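SAHS4 (Ramazzottius varieornatus, PDB 5Z4G) binds zinc and is probably a secreted, heat-soluble shield that protects tardigrades during desiccation. Local coordinates at residues K27-F41 and F145-I159. Residues are numbered along the deposited sequence; the frame is centred on the assembly and turned at random. Where two conformers were deposited one is given.
Sequences KWESIDGTPENWEAF and FTSNGVTGKRWYKKI
Phe41 and Phe145 form a T-shaped pair: ring centroids lie 4.8 Å apart with planes at 77°, and CD2 of Phe145 sits over the centre of the Phe41 face. Phe41 has CG anti to its N (chi1 -177°), which carries the ring off helix 38-44 so that its edge meets Val150 O, CD1 to O 3.4 Å. Further along, the Phe145 rim takes Pro35, with CZ 3.7 Å from Pro35 CB, and its CE2 reaches the edge of the Trp38 indole. Gly152 has its O over one face of the Phe145 ring, and a CB there would collide with Phe145 CE2. Replacing Phe41 with an alanine would probably open a gap over Phe145 CD2 and weaken the hold of the helix on the strands. Beside this buried cluster, Asn37 ND2 donates to Thr151 O (2.9 Å, 167°), the acceptor lying in its amide plane.

The side bearing Glu36 and Trp155 is looser: exposed Glu36 lies against the indole only doubtfully, the ring having two conformers, and its carboxylate makes no contact with Lys153 NZ. After Ile31 N bonds to Trp155 O, residues 32-34 loop off the strand; two waters, accepting from Arg154 NE and NH2, may link it to Gly33 O. The Arg154 guanidinium, with Ser30 CB over the centre of one face, also bonds Thr61. Before the loop, Glu29 and Lys157 exchange two backbone bonds, and Trp28 lays its ring against Lys158.

Antiparallel closure of strand 26-30 against the last strand, with a helix following the first, is typical of the fatty-acid-binding-protein-like beta-barrel.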
loop_
_atom_site.group_PDB
_atom_site.type_symbol
_atom_site.label_atom_id
_atom_site.label_comp_id
_atom_site.label_asym_id
_atom_site.label_seq_id
_atom_site.Cartn_x
_atom_site.Cartn_y
_atom_site.Cartn_z
ATOM N N LYS A 27 -0.899 12.570 1.637
ATOM C CA LYS A 27 -2.166 11.891 1.376
ATOM C C LYS A 27 -2.364 11.751 -0.127
ATOM O O LYS A 27 -2.013 12.643 -0.888
ATOM C CB LYS A 27 -3.339 12.629 2.018
ATOM C CG LYS A 27 -4.589 11.773 2.137
ATOM C CD LYS A 27 -5.719 12.545 2.770
ATOM C CE LYS A 27 -6.881 11.621 3.081
ATOM N NZ LYS A 27 -7.960 12.322 3.830
ATOM N N TRP A 28 -2.922 10.614 -0.539
ATOM C CA TRP A 28 -2.925 10.183 -1.928
ATOM C C TRP A 28 -4.289 9.624 -2.306
ATOM O O TRP A 28 -4.904 8.905 -1.521
ATOM C CB TRP A 28 -1.872 9.084 -2.119
ATOM C CG TRP A 28 -0.486 9.528 -1.726
ATOM C CD1 TRP A 28 0.156 9.305 -0.525
ATOM C CD2 TRP A 28 0.416 10.290 -2.527
ATOM N NE1 TRP A 28 1.411 9.877 -0.548
ATOM C CE2 TRP A 28 1.603 10.477 -1.769
ATOM C CE3 TRP A 28 0.358 10.796 -3.845
ATOM C CZ2 TRP A 28 2.722 11.175 -2.283
ATOM C CZ3 TRP A 28 1.465 11.501 -4.356
ATOM C CH2 TRP A 28 2.631 11.681 -3.572
ATOM N N GLU A 29 -4.753 9.959 -3.508
ATOM C CA GLU A 29 -6.011 9.434 -4.038
ATOM C C GLU A 29 -5.738 8.623 -5.293
ATOM O O GLU A 29 -5.064 9.104 -6.208
ATOM C CB GLU A 29 -6.986 10.576 -4.348
ATOM C CG GLU A 29 -8.285 10.123 -5.000
ATOM C CD GLU A 29 -9.092 11.283 -5.554
ATOM O OE1 GLU A 29 -9.744 11.108 -6.602
ATOM O OE2 GLU A 29 -9.068 12.372 -4.951
ATOM N N SER A 30 -6.255 7.398 -5.340
ATOM C CA SER A 30 -6.074 6.541 -6.513
ATOM C C SER A 30 -6.672 7.213 -7.751
ATOM O O SER A 30 -7.754 7.826 -7.687
ATOM C CB SER A 30 -6.685 5.162 -6.283
ATOM O OG SER A 30 -8.074 5.236 -6.041
ATOM N N ILE A 31 -5.944 7.140 -8.860
ATOM C CA ILE A 31 -6.462 7.691 -10.118
ATOM C C ILE A 31 -7.611 6.826 -10.637
ATOM O O ILE A 31 -7.737 5.669 -10.240
ATOM C CB ILE A 31 -5.358 7.883 -11.179
ATOM C CG1 ILE A 31 -4.854 6.536 -11.716
ATOM C CG2 ILE A 31 -4.230 8.733 -10.603
ATOM C CD1 ILE A 31 -4.172 6.630 -13.070
ATOM N N ASP A 32 -8.436 7.385 -11.516
ATOM C CA ASP A 32 -9.545 6.627 -12.114
ATOM C C ASP A 32 -9.049 5.369 -12.823
ATOM O O ASP A 32 -8.011 5.391 -13.473
ATOM C CB ASP A 32 -10.333 7.506 -13.085
ATOM C CG ASP A 32 -11.320 8.446 -12.381
ATOM O OD1 ASP A 32 -11.374 8.488 -11.134
ATOM O OD2 ASP A 32 -12.057 9.154 -13.092
ATOM N N GLY A 33 -9.792 4.279 -12.669
ATOM C CA GLY A 33 -9.480 3.037 -13.361
ATOM C C GLY A 33 -8.796 2.010 -12.490
ATOM O O GLY A 33 -8.609 2.217 -11.285
ATOM N N THR A 34 -8.438 0.897 -13.116
ATOM C CA THR A 34 -7.820 -0.243 -12.450
ATOM C C THR A 34 -6.302 -0.203 -12.613
ATOM O O THR A 34 -5.807 0.415 -13.552
ATOM C CB THR A 34 -8.359 -1.577 -13.010
ATOM O OG1 THR A 34 -8.284 -1.565 -14.442
ATOM C CG2 THR A 34 -9.800 -1.791 -12.574
ATOM N N PRO A 35 -5.553 -0.851 -11.693
ATOM C CA PRO A 35 -4.094 -0.885 -11.827
ATOM C C PRO A 35 -3.643 -1.469 -13.164
ATOM O O PRO A 35 -4.355 -2.294 -13.751
ATOM C CB PRO A 35 -3.673 -1.812 -10.688
ATOM C CG PRO A 35 -4.714 -1.579 -9.651
ATOM C CD PRO A 35 -5.987 -1.503 -10.443
ATOM N N GLU A 36 -2.496 -1.005 -13.657
ATOM C CA GLU A 36 -1.833 -1.626 -14.804
ATOM C C GLU A 36 -1.600 -3.105 -14.513
ATOM O O GLU A 36 -1.156 -3.463 -13.413
ATOM C CB GLU A 36 -0.507 -0.933 -15.105
ATOM C CG GLU A 36 -0.488 -0.133 -16.401
ATOM C CD GLU A 36 0.922 0.145 -16.907
ATOM O OE1 GLU A 36 1.174 1.281 -17.360
ATOM O OE2 GLU A 36 1.782 -0.763 -16.853
ATOM N N ASN A 37 -1.941 -3.950 -15.490
ATOM C CA ASN A 37 -1.813 -5.410 -15.390
ATOM C C ASN A 37 -2.723 -6.060 -14.317
ATOM O O ASN A 37 -2.465 -7.180 -13.866
ATOM C CB ASN A 37 -0.333 -5.804 -15.199
ATOM C CG ASN A 37 -0.009 -7.170 -15.766
ATOM O OD1 ASN A 37 -0.569 -7.587 -16.780
ATOM N ND2 ASN A 37 0.921 -7.867 -15.123
ATOM N N TRP A 38 -3.792 -5.360 -13.934
ATOM C CA TRP A 38 -4.725 -5.834 -12.905
ATOM C C TRP A 38 -5.319 -7.214 -13.169
ATOM O O TRP A 38 -5.365 -8.038 -12.251
ATOM C CB TRP A 38 -5.846 -4.817 -12.674
ATOM C CG TRP A 38 -6.769 -5.130 -11.520
ATOM C CD1 TRP A 38 -8.117 -5.331 -11.589
ATOM C CD2 TRP A 38 -6.413 -5.262 -10.132
ATOM N NE1 TRP A 38 -8.628 -5.572 -10.335
ATOM C CE2 TRP A 38 -7.608 -5.532 -9.421
ATOM C CE3 TRP A 38 -5.203 -5.174 -9.418
ATOM C CZ2 TRP A 38 -7.630 -5.727 -8.028
ATOM C CZ3 TRP A 38 -5.223 -5.368 -8.027
ATOM C CH2 TRP A 38 -6.434 -5.636 -7.350
ATOM N N GLU A 39 -5.763 -7.458 -14.409
ATOM C CA GLU A 39 -6.375 -8.739 -14.776
ATOM C C GLU A 39 -5.427 -9.904 -14.494
ATOM O O GLU A 39 -5.818 -10.868 -13.835
ATOM C CB GLU A 39 -6.852 -8.764 -16.237
ATOM C CG GLU A 39 -7.874 -9.865 -16.513
ATOM C CD GLU A 39 -8.069 -10.187 -17.989
ATOM O OE1 GLU A 39 -9.233 -10.360 -18.397
ATOM O OE2 GLU A 39 -7.076 -10.284 -18.741
ATOM N N ALA A 40 -4.187 -9.784 -14.969
ATOM C CA ALA A 40 -3.152 -10.800 -14.751
ATOM C C ALA A 40 -2.802 -10.985 -13.267
ATOM O O ALA A 40 -2.602 -12.121 -12.823
ATOM C CB ALA A 40 -1.900 -10.480 -15.563
ATOM N N PHE A 41 -2.739 -9.876 -12.518
ATOM C CA PHE A 41 -2.445 -9.910 -11.078
ATOM C C PHE A 41 -3.542 -10.599 -10.275
ATOM O O PHE A 41 -3.246 -11.416 -9.409
ATOM C CB PHE A 41 -2.158 -8.508 -10.511
ATOM C CG PHE A 41 -1.780 -8.509 -9.045
ATOM C CD1 PHE A 41 -0.460 -8.740 -8.653
ATOM C CD2 PHE A 41 -2.745 -8.297 -8.053
ATOM C CE1 PHE A 41 -0.105 -8.757 -7.303
ATOM C CE2 PHE A 41 -2.398 -8.311 -6.704
ATOM C CZ PHE A 41 -1.077 -8.543 -6.325
ATOM N N PHE A 145 3.179 -3.552 -7.093
ATOM C CA PHE A 145 2.982 -4.715 -6.227
ATOM C C PHE A 145 3.193 -6.004 -6.999
ATOM O O PHE A 145 2.660 -6.167 -8.101
ATOM C CB PHE A 145 1.608 -4.694 -5.530
ATOM C CG PHE A 145 0.476 -4.233 -6.402
ATOM C CD1 PHE A 145 0.152 -2.873 -6.485
ATOM C CD2 PHE A 145 -0.296 -5.153 -7.114
ATOM C CE1 PHE A 145 -0.903 -2.445 -7.276
ATOM C CE2 PHE A 145 -1.346 -4.723 -7.908
ATOM C CZ PHE A 145 -1.648 -3.372 -7.989
ATOM N N THR A 146 3.976 -6.907 -6.413
ATOM C CA THR A 146 4.310 -8.178 -7.050
ATOM C C THR A 146 3.953 -9.316 -6.119
ATOM O O THR A 146 4.328 -9.292 -4.946
ATOM C CB THR A 146 5.804 -8.236 -7.423
ATOM O OG1 THR A 146 6.126 -7.104 -8.242
ATOM C CG2 THR A 146 6.155 -9.544 -8.181
ATOM N N SER A 147 3.244 -10.310 -6.649
ATOM C CA SER A 147 2.911 -11.508 -5.891
ATOM C C SER A 147 2.780 -12.681 -6.838
ATOM O O SER A 147 2.175 -12.546 -7.907
ATOM C CB SER A 147 1.611 -11.312 -5.106
ATOM O OG SER A 147 1.402 -12.404 -4.233
ATOM N N ASN A 148 3.354 -13.823 -6.450
ATOM C CA ASN A 148 3.316 -15.050 -7.274
ATOM C C ASN A 148 3.816 -14.781 -8.694
ATOM O O ASN A 148 3.289 -15.330 -9.682
ATOM C CB ASN A 148 1.900 -15.660 -7.304
ATOM C CG ASN A 148 1.485 -16.280 -5.977
ATOM O OD1 ASN A 148 2.303 -16.508 -5.085
ATOM N ND2 ASN A 148 0.195 -16.566 -5.852
ATOM N N GLY A 149 4.826 -13.916 -8.782
ATOM C CA GLY A 149 5.484 -13.605 -10.044
ATOM C C GLY A 149 4.854 -12.562 -10.947
ATOM O O GLY A 149 5.418 -12.254 -11.997
ATOM N N VAL A 150 3.697 -12.017 -10.564
ATOM C CA VAL A 150 3.020 -11.010 -11.403
ATOM C C VAL A 150 3.005 -9.654 -10.726
ATOM O O VAL A 150 2.755 -9.557 -9.523
ATOM C CB VAL A 150 1.613 -11.466 -11.859
ATOM C CG1 VAL A 150 0.888 -10.382 -12.648
ATOM C CG2 VAL A 150 1.742 -12.694 -12.753
ATOM N N THR A 151 3.292 -8.628 -11.523
ATOM C CA THR A 151 3.385 -7.256 -11.060
ATOM C C THR A 151 2.229 -6.416 -11.585
ATOM O O THR A 151 1.935 -6.417 -12.782
ATOM C CB THR A 151 4.731 -6.637 -11.488
ATOM O OG1 THR A 151 5.792 -7.396 -10.912
ATOM C CG2 THR A 151 4.858 -5.206 -11.014
ATOM N N GLY A 152 1.575 -5.718 -10.663
ATOM C CA GLY A 152 0.614 -4.676 -10.989
ATOM C C GLY A 152 1.146 -3.316 -10.576
ATOM O O GLY A 152 2.045 -3.223 -9.751
ATOM N N LYS A 153 0.606 -2.255 -11.164
ATOM C CA LYS A 153 1.037 -0.897 -10.824
ATOM C C LYS A 153 -0.177 -0.004 -10.722
ATOM O O LYS A 153 -1.022 0.017 -11.611
ATOM C CB LYS A 153 2.022 -0.337 -11.863
ATOM C CG LYS A 153 3.272 -1.176 -12.096
ATOM C CD LYS A 153 4.063 -0.707 -13.303
ATOM C CE LYS A 153 5.249 -1.627 -13.568
ATOM N NZ LYS A 153 6.257 -0.987 -14.462
ATOM N N ARG A 154 -0.265 0.723 -9.620
ATOM C CA ARG A 154 -1.344 1.682 -9.418
ATOM C C ARG A 154 -0.792 3.075 -9.187
ATOM O O ARG A 154 0.221 3.250 -8.492
ATOM C CB ARG A 154 -2.183 1.270 -8.226
ATOM C CG ARG A 154 -3.559 1.873 -8.237
ATOM C CD ARG A 154 -4.303 1.416 -7.023
ATOM N NE ARG A 154 -5.728 1.634 -7.195
ATOM C CZ ARG A 154 -6.596 1.671 -6.194
ATOM N NH1 ARG A 154 -6.170 1.542 -4.942
ATOM N NH2 ARG A 154 -7.881 1.866 -6.448
ATOM N N TRP A 155 -1.466 4.069 -9.762
ATOM C CA TRP A 155 -1.060 5.465 -9.617
ATOM C C TRP A 155 -2.014 6.261 -8.742
ATOM O O TRP A 155 -3.227 6.031 -8.747
ATOM C CB TRP A 155 -0.905 6.138 -10.983
ATOM C CG TRP A 155 0.278 5.616 -11.747
ATOM C CD1 TRP A 155 1.535 6.151 -11.777
ATOM C CD2 TRP A 155 0.321 4.443 -12.571
ATOM N NE1 TRP A 155 2.359 5.389 -12.575
ATOM C CE2 TRP A 155 1.641 4.337 -13.076
ATOM C CE3 TRP A 155 -0.629 3.476 -12.939
ATOM C CZ2 TRP A 155 2.038 3.300 -13.931
ATOM C CZ3 TRP A 155 -0.233 2.440 -13.795
ATOM C CH2 TRP A 155 1.092 2.364 -14.277
ATOM N N TYR A 156 -1.431 7.193 -7.992
ATOM C CA TYR A 156 -2.164 8.073 -7.079
ATOM C C TYR A 156 -1.732 9.511 -7.307
ATOM O O TYR A 156 -0.596 9.758 -7.724
ATOM C CB TYR A 156 -1.852 7.732 -5.614
ATOM C CG TYR A 156 -2.253 6.347 -5.155
ATOM C CD1 TYR A 156 -1.513 5.213 -5.531
ATOM C CD2 TYR A 156 -3.348 6.165 -4.307
ATOM C CE1 TYR A 156 -1.885 3.952 -5.121
ATOM C CE2 TYR A 156 -3.736 4.898 -3.890
ATOM C CZ TYR A 156 -2.983 3.794 -4.287
ATOM O OH TYR A 156 -3.308 2.509 -3.888
ATOM N N LYS A 157 -2.638 10.443 -7.008
ATOM C CA LYS A 157 -2.366 11.881 -7.026
ATOM C C LYS A 157 -2.373 12.396 -5.608
ATOM O O LYS A 157 -3.215 11.984 -4.800
ATOM C CB LYS A 157 -3.440 12.627 -7.836
ATOM C CG LYS A 157 -3.399 12.413 -9.343
ATOM C CD LYS A 157 -2.137 12.943 -10.020
ATOM C CE LYS A 157 -2.090 14.457 -10.156
ATOM N NZ LYS A 157 -0.912 14.879 -10.967
ATOM N N LYS A 158 -1.448 13.307 -5.303
ATOM C CA LYS A 158 -1.390 13.911 -3.964
ATOM C C LYS A 158 -2.601 14.799 -3.743
ATOM O O LYS A 158 -3.024 15.543 -4.639
ATOM C CB LYS A 158 -0.112 14.713 -3.769
ATOM C CG LYS A 158 0.138 15.126 -2.324
ATOM C CD LYS A 158 1.419 15.924 -2.184
ATOM C CE LYS A 158 2.634 15.018 -2.152
ATOM N NZ LYS A 158 3.848 15.809 -1.801
ATOM N N ILE A 159 -3.169 14.683 -2.550
ATOM C CA ILE A 159 -4.337 15.490 -2.165
ATOM C C ILE A 159 -4.107 16.145 -0.803
ATOM O O ILE A 159 -3.333 15.632 0.004
ATOM C CB ILE A 159 -5.651 14.662 -2.164
ATOM C CG1 ILE A 159 -5.534 13.429 -1.246
ATOM C CG2 ILE A 159 -6.042 14.286 -3.595
ATOM C CD1 ILE A 159 -6.836 12.718 -0.931
HETATM O O HOH W 1 -0.842 15.428 1.261
HETATM O O HOH W 2 -6.321 3.200 -9.843
HETATM O O HOH W 3 -8.379 0.614 -9.071
#